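Local coordinates for AT-less polyketide synthase (Streptomyces platensis subsp. rosaceus, PDB 4TKT), which probably catalyses chain-extending decarboxylative condensation as a ketosynthase domain, with its adjoining linker domain, of the AT-less polyketide synthase that makes isomigrastatin, at residues V460-S465 / Y498-G503; E469-E474 / G604-R609. One frame throughout, in Å; residues are numbered along the deposited sequence.

In the fold
Both contacts involve the small domain that corresponds to the RhiE-like KS-MAT linker family. Contact 1 lies within it, where helix 493-502 docks on the edge strand 460-466. Contact 2 joins helix 469-482, next in the chain after that strand, to the later loop 604-609, which also touches helix 93-109 of the thiolase-fold ketosynthase. Their centres are about 16 Å apart, and they meet directly where Leu464 O packs against Leu472 CD1 at 3.5 Å. Measured from the centre of the chain, their own centres lie about 24 Å and 21 Å away, on the same side. Contact 1 thus belongs to the linker domain's interior, contact 2 to its junction with the ketosynthase.

Contact 1 (V460-S465 / Y498-G503); sequences VVVVLS and YTLQVG
Leu500 projects from helix 498-502 against strand 460-465 and makes the dense part of the contact. With CG anti to its carbonyl carbon (chi1 -68°), the isobutyl group lies against the peptide oxygen of Val463: Leu500 CB comes to 3.4 Å from Val463 O. The two methyl groups then part. Leu500 CD1 reaches Val462 CG1 at 3.7 Å, while CD2 meets Leu464 CD1 more distantly, at 4.1 Å. Leu479 of helix 469-482 and Leu602 of the later loop also touch Leu500, so the leucine is enclosed by the strand, a helix of the linker domain and that loop.

Gln501, one residue on, supplies the polar grip. Its extended side chain lies nearly perpendicular to that of Val461 and delivers NE2 to Val461 O at 2.9 Å. The donor lies in the carbonyl plane, with a C=O...N angle of 148°, and the acceptor lies almost in the amide plane. The other end of this amide, OE1, bonds to His591, which fixes both the rotation and the flip of the group.

The looser side is at the backbone of Val463, where a water is interposed. It donates to Val463 O at 2.9 Å; its approach to Leu500 O is too short to be relied on, so a bridge between the two backbones is doubtful.

Topology explains the need for these partners. Val460, Val462 and Leu464 pair with strand 509-515 in a three-stranded antiparallel sheet, whereas Val461 and Val463 turn their carbonyls outward along the sheet edge. One outward oxygen is met by an amide and the other by water, so the chemistry implies an edge strand whose buried backbone polarity is satisfied by a side-chain amide and an ordered water, with leucine packing alongside.

Contact 2 (E469-E474 / G604-R609); sequences EERLRE and GYPFAR
Pro606 O receives the guanidinium of Arg471 through NH1 at 2.9 Å, with a nearly straight N-H...O angle of 167°. The oxygen lies in the guanidinium plane, yet NH1 stands well above the carbonyl plane, 50° out of it, so the bond is straight at the donor and tilted at the acceptor. Arg471 CD also crowds this oxygen, at 3.2 Å. NH2 of the same group forms a salt bridge with Glu470 OE2 at 2.8 Å, which it meets from above the carboxylate plane. Two edge bonds therefore set the turn of the guanidinium, while Ala608 CA lies over one face.

The arginine gets there by bending at chi2 and chi3, and its aliphatic part runs across Tyr605 almost squarely. Arg471 CG touches Tyr605 OH at 3.4 Å; that hydroxyl is held in turn by a hydrogen bond with Phe467 N.

Pro606 is the centre of an inverse gamma turn, closed by a weak bond from Phe607 N to Tyr605 O of 3.2 Å. The kink presents the proline to the helix, while the flanking residues turn to the ketosynthase: Tyr605 N bonds to Glu107, Ala608 N to Asp77, and Phe607 meets Phe80 edge-to-face. This is consistent with the post-linker segment of ketosynthase modules, which runs over the linker domain and back onto the ketosynthase.

Cutting Arg471 back to an alanine is likely to leave Pro606 O without this donor and Glu470 without its salt-bridge mate, and to strip CG away from the tyrosine hydroxyl.

One helical turn onward, Glu474 and the proline ring run alongside each other in opposing senses: Glu474 CG, anti to the backbone N (chi1 -178°), rests 3.6 Å from Pro606 CB.

Contact 1 (V460-S465 / Y498-G503)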
loop_
_atom_site.group_PDB
_atom_site.type_symbol
_atom_site.label_atom_id
_atom_site.label_comp_id
_atom_site.label_asym_id
_atom_site.label_seq_id
_atom_site.Cartn_x
_atom_site.Cartn_y
_atom_site.Cartn_z
ATOM N N VAL A 460 5.040 17.884 26.302
ATOM C CA VAL A 460 3.919 17.375 25.528
ATOM C C VAL A 460 3.332 16.150 26.217
ATOM O O VAL A 460 3.941 15.584 27.128
ATOM C CB VAL A 460 4.336 17.006 24.090
ATOM C CG1 VAL A 460 5.027 18.181 23.423
ATOM C CG2 VAL A 460 5.243 15.782 24.095
ATOM N N VAL A 461 2.145 15.741 25.786
ATOM C CA VAL A 461 1.522 14.548 26.340
ATOM C C VAL A 461 1.377 13.473 25.258
ATOM O O VAL A 461 0.619 13.625 24.301
ATOM C CB VAL A 461 0.150 14.874 26.978
ATOM C CG1 VAL A 461 -0.624 15.866 26.125
ATOM C CG2 VAL A 461 -0.653 13.603 27.227
ATOM N N VAL A 462 2.139 12.393 25.415
ATOM C CA VAL A 462 2.133 11.289 24.466
ATOM C C VAL A 462 1.083 10.262 24.866
ATOM O O VAL A 462 1.062 9.792 26.002
ATOM C CB VAL A 462 3.518 10.610 24.376
ATOM C CG1 VAL A 462 3.456 9.369 23.499
ATOM C CG2 VAL A 462 4.555 11.587 23.847
ATOM N N VAL A 463 0.217 9.911 23.923
ATOM C CA VAL A 463 -0.930 9.058 24.211
ATOM C C VAL A 463 -0.903 7.780 23.366
ATOM O O VAL A 463 -0.456 7.790 22.218
ATOM C CB VAL A 463 -2.245 9.845 23.986
ATOM C CG1 VAL A 463 -3.242 9.065 23.141
ATOM C CG2 VAL A 463 -2.844 10.263 25.315
ATOM N N LEU A 464 -1.371 6.679 23.949
ATOM C CA LEU A 464 -1.328 5.377 23.293
ATOM C C LEU A 464 -2.486 4.496 23.756
ATOM O O LEU A 464 -2.749 4.394 24.953
ATOM C CB LEU A 464 0.005 4.688 23.586
ATOM C CG LEU A 464 0.713 3.940 22.461
ATOM C CD1 LEU A 464 0.940 4.857 21.271
ATOM C CD2 LEU A 464 2.033 3.382 22.966
ATOM N N SER A 465 -3.179 3.860 22.817
ATOM C CA SER A 465 -4.279 2.965 23.178
ATOM C C SER A 465 -4.377 1.743 22.263
ATOM O O SER A 465 -3.930 1.771 21.117
ATOM C CB SER A 465 -5.608 3.725 23.173
ATOM O OG SER A 465 -5.839 4.358 21.927
ATOM N N TYR A 498 1.068 15.151 18.793
ATOM C CA TYR A 498 -0.088 15.574 18.009
ATOM C C TYR A 498 -0.628 14.434 17.150
ATOM O O TYR A 498 -1.840 14.207 17.092
ATOM C CB TYR A 498 0.277 16.771 17.128
ATOM C CG TYR A 498 -0.858 17.264 16.262
ATOM C CD1 TYR A 498 -1.901 18.002 16.805
ATOM C CD2 TYR A 498 -0.884 16.998 14.898
ATOM C CE1 TYR A 498 -2.942 18.458 16.017
ATOM C CE2 TYR A 498 -1.920 17.450 14.101
ATOM C CZ TYR A 498 -2.947 18.179 14.666
ATOM O OH TYR A 498 -3.983 18.632 13.882
ATOM N N THR A 499 0.279 13.719 16.492
ATOM C CA THR A 499 -0.093 12.600 15.635
ATOM C C THR A 499 -0.821 11.509 16.422
ATOM O O THR A 499 -1.834 10.979 15.970
ATOM C CB THR A 499 1.145 11.988 14.940
ATOM O OG1 THR A 499 1.792 12.986 14.137
ATOM C CG2 THR A 499 0.743 10.826 14.050
ATOM N N LEU A 500 -0.312 11.192 17.607
ATOM C CA LEU A 500 -0.888 10.123 18.419
ATOM C C LEU A 500 -2.196 10.529 19.090
ATOM O O LEU A 500 -2.976 9.678 19.522
ATOM C CB LEU A 500 0.117 9.668 19.475
ATOM C CG LEU A 500 1.341 8.959 18.902
ATOM C CD1 LEU A 500 2.381 8.720 19.980
ATOM C CD2 LEU A 500 0.921 7.652 18.256
ATOM N N GLN A 501 -2.438 11.832 19.173
ATOM C CA GLN A 501 -3.658 12.335 19.790
ATOM C C GLN A 501 -4.827 12.329 18.812
ATOM O O GLN A 501 -5.841 11.673 19.047
ATOM C CB GLN A 501 -3.439 13.750 20.332
ATOM C CG GLN A 501 -2.664 13.803 21.636
ATOM C CD GLN A 501 -2.283 15.214 22.024
ATOM O OE1 GLN A 501 -2.870 16.181 21.540
ATOM N NE2 GLN A 501 -1.289 15.340 22.897
ATOM N N VAL A 502 -4.674 13.054 17.710
ATOM C CA VAL A 502 -5.780 13.267 16.783
ATOM C C VAL A 502 -5.763 12.260 15.627
ATOM O O VAL A 502 -6.709 12.183 14.843
ATOM C CB VAL A 502 -5.751 14.712 16.230
ATOM C CG1 VAL A 502 -4.638 14.871 15.210
ATOM C CG2 VAL A 502 -7.103 15.101 15.637
ATOM N N GLY A 503 -4.698 11.468 15.541
ATOM C CA GLY A 503 -4.551 10.521 14.449
ATOM C C GLY A 503 -4.690 9.061 14.837
ATOM O O GLY A 503 -4.366 8.171 14.049
HETATM O O HOH W 1 -2.652 7.349 20.366
#

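Contact 2 (E469-E474 / G604-R609)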
loop_
_atom_site.group_PDB
_atom_site.type_symbol
_atom_site.label_atom_id
_atom_site.label_comp_id
_atom_site.label_asym_id
_atom_site.label_seq_id
_atom_site.Cartn_x
_atom_site.Cartn_y
_atom_site.Cartn_z
ATOM N N GLU A 469 -4.697 -5.018 27.184
ATOM C CA GLU A 469 -3.449 -4.658 27.847
ATOM C C GLU A 469 -2.228 -5.157 27.082
ATOM O O GLU A 469 -1.237 -4.438 26.951
ATOM C CB GLU A 469 -3.427 -5.202 29.277
ATOM C CG GLU A 469 -2.097 -5.008 29.987
ATOM C CD GLU A 469 -2.155 -5.384 31.453
ATOM O OE1 GLU A 469 -3.272 -5.587 31.971
ATOM O OE2 GLU A 469 -1.081 -5.474 32.088
ATOM N N GLU A 470 -2.304 -6.383 26.575
ATOM C CA GLU A 470 -1.181 -6.977 25.855
ATOM C C GLU A 470 -0.843 -6.188 24.596
ATOM O O GLU A 470 0.317 -5.850 24.364
ATOM C CB GLU A 470 -1.477 -8.430 25.485
ATOM C CG GLU A 470 -0.347 -9.087 24.706
ATOM C CD GLU A 470 -0.795 -10.309 23.934
ATOM O OE1 GLU A 470 -1.959 -10.728 24.104
ATOM O OE2 GLU A 470 0.018 -10.849 23.152
ATOM N N ARG A 471 -1.860 -5.903 23.787
ATOM C CA ARG A 471 -1.675 -5.120 22.569
ATOM C C ARG A 471 -1.123 -3.731 22.889
ATOM O O ARG A 471 -0.340 -3.175 22.119
ATOM C CB ARG A 471 -2.991 -4.994 21.794
ATOM C CG ARG A 471 -3.549 -6.297 21.226
ATOM C CD ARG A 471 -2.621 -6.917 20.193
ATOM N NE ARG A 471 -1.721 -7.900 20.790
ATOM C CZ ARG A 471 -0.587 -8.312 20.231
ATOM N NH1 ARG A 471 -0.204 -7.823 19.060
ATOM N NH2 ARG A 471 0.168 -9.210 20.848
ATOM N N LEU A 472 -1.528 -3.177 24.030
ATOM C CA LEU A 472 -1.080 -1.846 24.428
ATOM C C LEU A 472 0.416 -1.830 24.723
ATOM O O LEU A 472 1.144 -0.970 24.226
ATOM C CB LEU A 472 -1.856 -1.351 25.648
ATOM C CG LEU A 472 -1.458 0.050 26.126
ATOM C CD1 LEU A 472 -1.590 1.065 25.000
ATOM C CD2 LEU A 472 -2.286 0.476 27.325
ATOM N N ARG A 473 0.870 -2.783 25.531
ATOM C CA ARG A 473 2.286 -2.889 25.862
ATOM C C ARG A 473 3.105 -3.219 24.618
ATOM O O ARG A 473 4.274 -2.846 24.513
ATOM C CB ARG A 473 2.508 -3.943 26.946
ATOM C CG ARG A 473 1.760 -3.652 28.235
ATOM C CD ARG A 473 2.274 -4.496 29.385
ATOM N NE ARG A 473 1.531 -4.234 30.614
ATOM C CZ ARG A 473 1.788 -3.228 31.444
ATOM N NH1 ARG A 473 2.772 -2.379 31.179
ATOM N NH2 ARG A 473 1.058 -3.065 32.538
ATOM N N GLU A 474 2.477 -3.917 23.678
ATOM C CA GLU A 474 3.092 -4.201 22.391
ATOM C C GLU A 474 3.314 -2.908 21.601
ATOM O O GLU A 474 4.387 -2.696 21.033
ATOM C CB GLU A 474 2.223 -5.177 21.595
ATOM C CG GLU A 474 2.793 -5.593 20.247
ATOM C CD GLU A 474 3.806 -6.720 20.349
ATOM O OE1 GLU A 474 4.200 -7.074 21.480
ATOM O OE2 GLU A 474 4.204 -7.256 19.291
ATOM N N GLY A 604 2.117 1.443 13.022
ATOM C CA GLY A 604 0.695 1.157 13.022
ATOM C C GLY A 604 0.296 0.202 14.129
ATOM O O GLY A 604 1.151 -0.326 14.838
ATOM N N TYR A 605 -1.008 -0.019 14.275
ATOM C CA TYR A 605 -1.531 -0.914 15.303
ATOM C C TYR A 605 -0.979 -2.328 15.144
ATOM O O TYR A 605 -0.924 -2.856 14.034
ATOM C CB TYR A 605 -3.062 -0.943 15.263
ATOM C CG TYR A 605 -3.685 -1.763 16.371
ATOM C CD1 TYR A 605 -3.920 -3.123 16.212
ATOM C CD2 TYR A 605 -4.036 -1.176 17.581
ATOM C CE1 TYR A 605 -4.484 -3.872 17.224
ATOM C CE2 TYR A 605 -4.603 -1.919 18.598
ATOM C CZ TYR A 605 -4.823 -3.265 18.414
ATOM O OH TYR A 605 -5.385 -4.014 19.422
ATOM N N PRO A 606 -0.569 -2.944 16.262
ATOM C CA PRO A 606 -0.049 -4.314 16.277
ATOM C C PRO A 606 -1.168 -5.351 16.315
ATOM O O PRO A 606 -1.547 -5.811 17.394
ATOM C CB PRO A 606 0.775 -4.352 17.561
ATOM C CG PRO A 606 0.055 -3.405 18.474
ATOM C CD PRO A 606 -0.530 -2.324 17.599
ATOM N N PHE A 607 -1.688 -5.713 15.146
ATOM C CA PHE A 607 -2.813 -6.637 15.069
ATOM C C PHE A 607 -2.486 -7.983 15.699
ATOM O O PHE A 607 -1.356 -8.468 15.606
ATOM C CB PHE A 607 -3.248 -6.840 13.611
ATOM C CG PHE A 607 -3.771 -5.595 12.955
ATOM C CD1 PHE A 607 -4.981 -5.047 13.345
ATOM C CD2 PHE A 607 -3.055 -4.976 11.945
ATOM C CE1 PHE A 607 -5.462 -3.903 12.746
ATOM C CE2 PHE A 607 -3.532 -3.831 11.340
ATOM C CZ PHE A 607 -4.736 -3.293 11.740
ATOM N N ALA A 608 -3.480 -8.572 16.355
ATOM C CA ALA A 608 -3.372 -9.938 16.848
ATOM C C ALA A 608 -3.156 -10.884 15.668
ATOM O O ALA A 608 -3.798 -10.741 14.625
ATOM C CB ALA A 608 -4.615 -10.322 17.634
ATOM N N ARG A 609 -2.250 -11.842 15.832
ATOM C CA ARG A 609 -1.831 -12.695 14.722
ATOM C C ARG A 609 -2.334 -14.127 14.859
ATOM O O ARG A 609 -1.598 -15.079 14.600
ATOM C CB ARG A 609 -0.304 -12.689 14.606
ATOM C CG ARG A 609 0.294 -11.316 14.332
ATOM C CD ARG A 609 1.802 -11.293 14.572
ATOM N NE ARG A 609 2.524 -12.220 13.703
ATOM C CZ ARG A 609 2.969 -13.414 14.085
ATOM N NH1 ARG A 609 2.769 -13.834 15.327
ATOM N NH2 ARG A 609 3.616 -14.189 13.224
#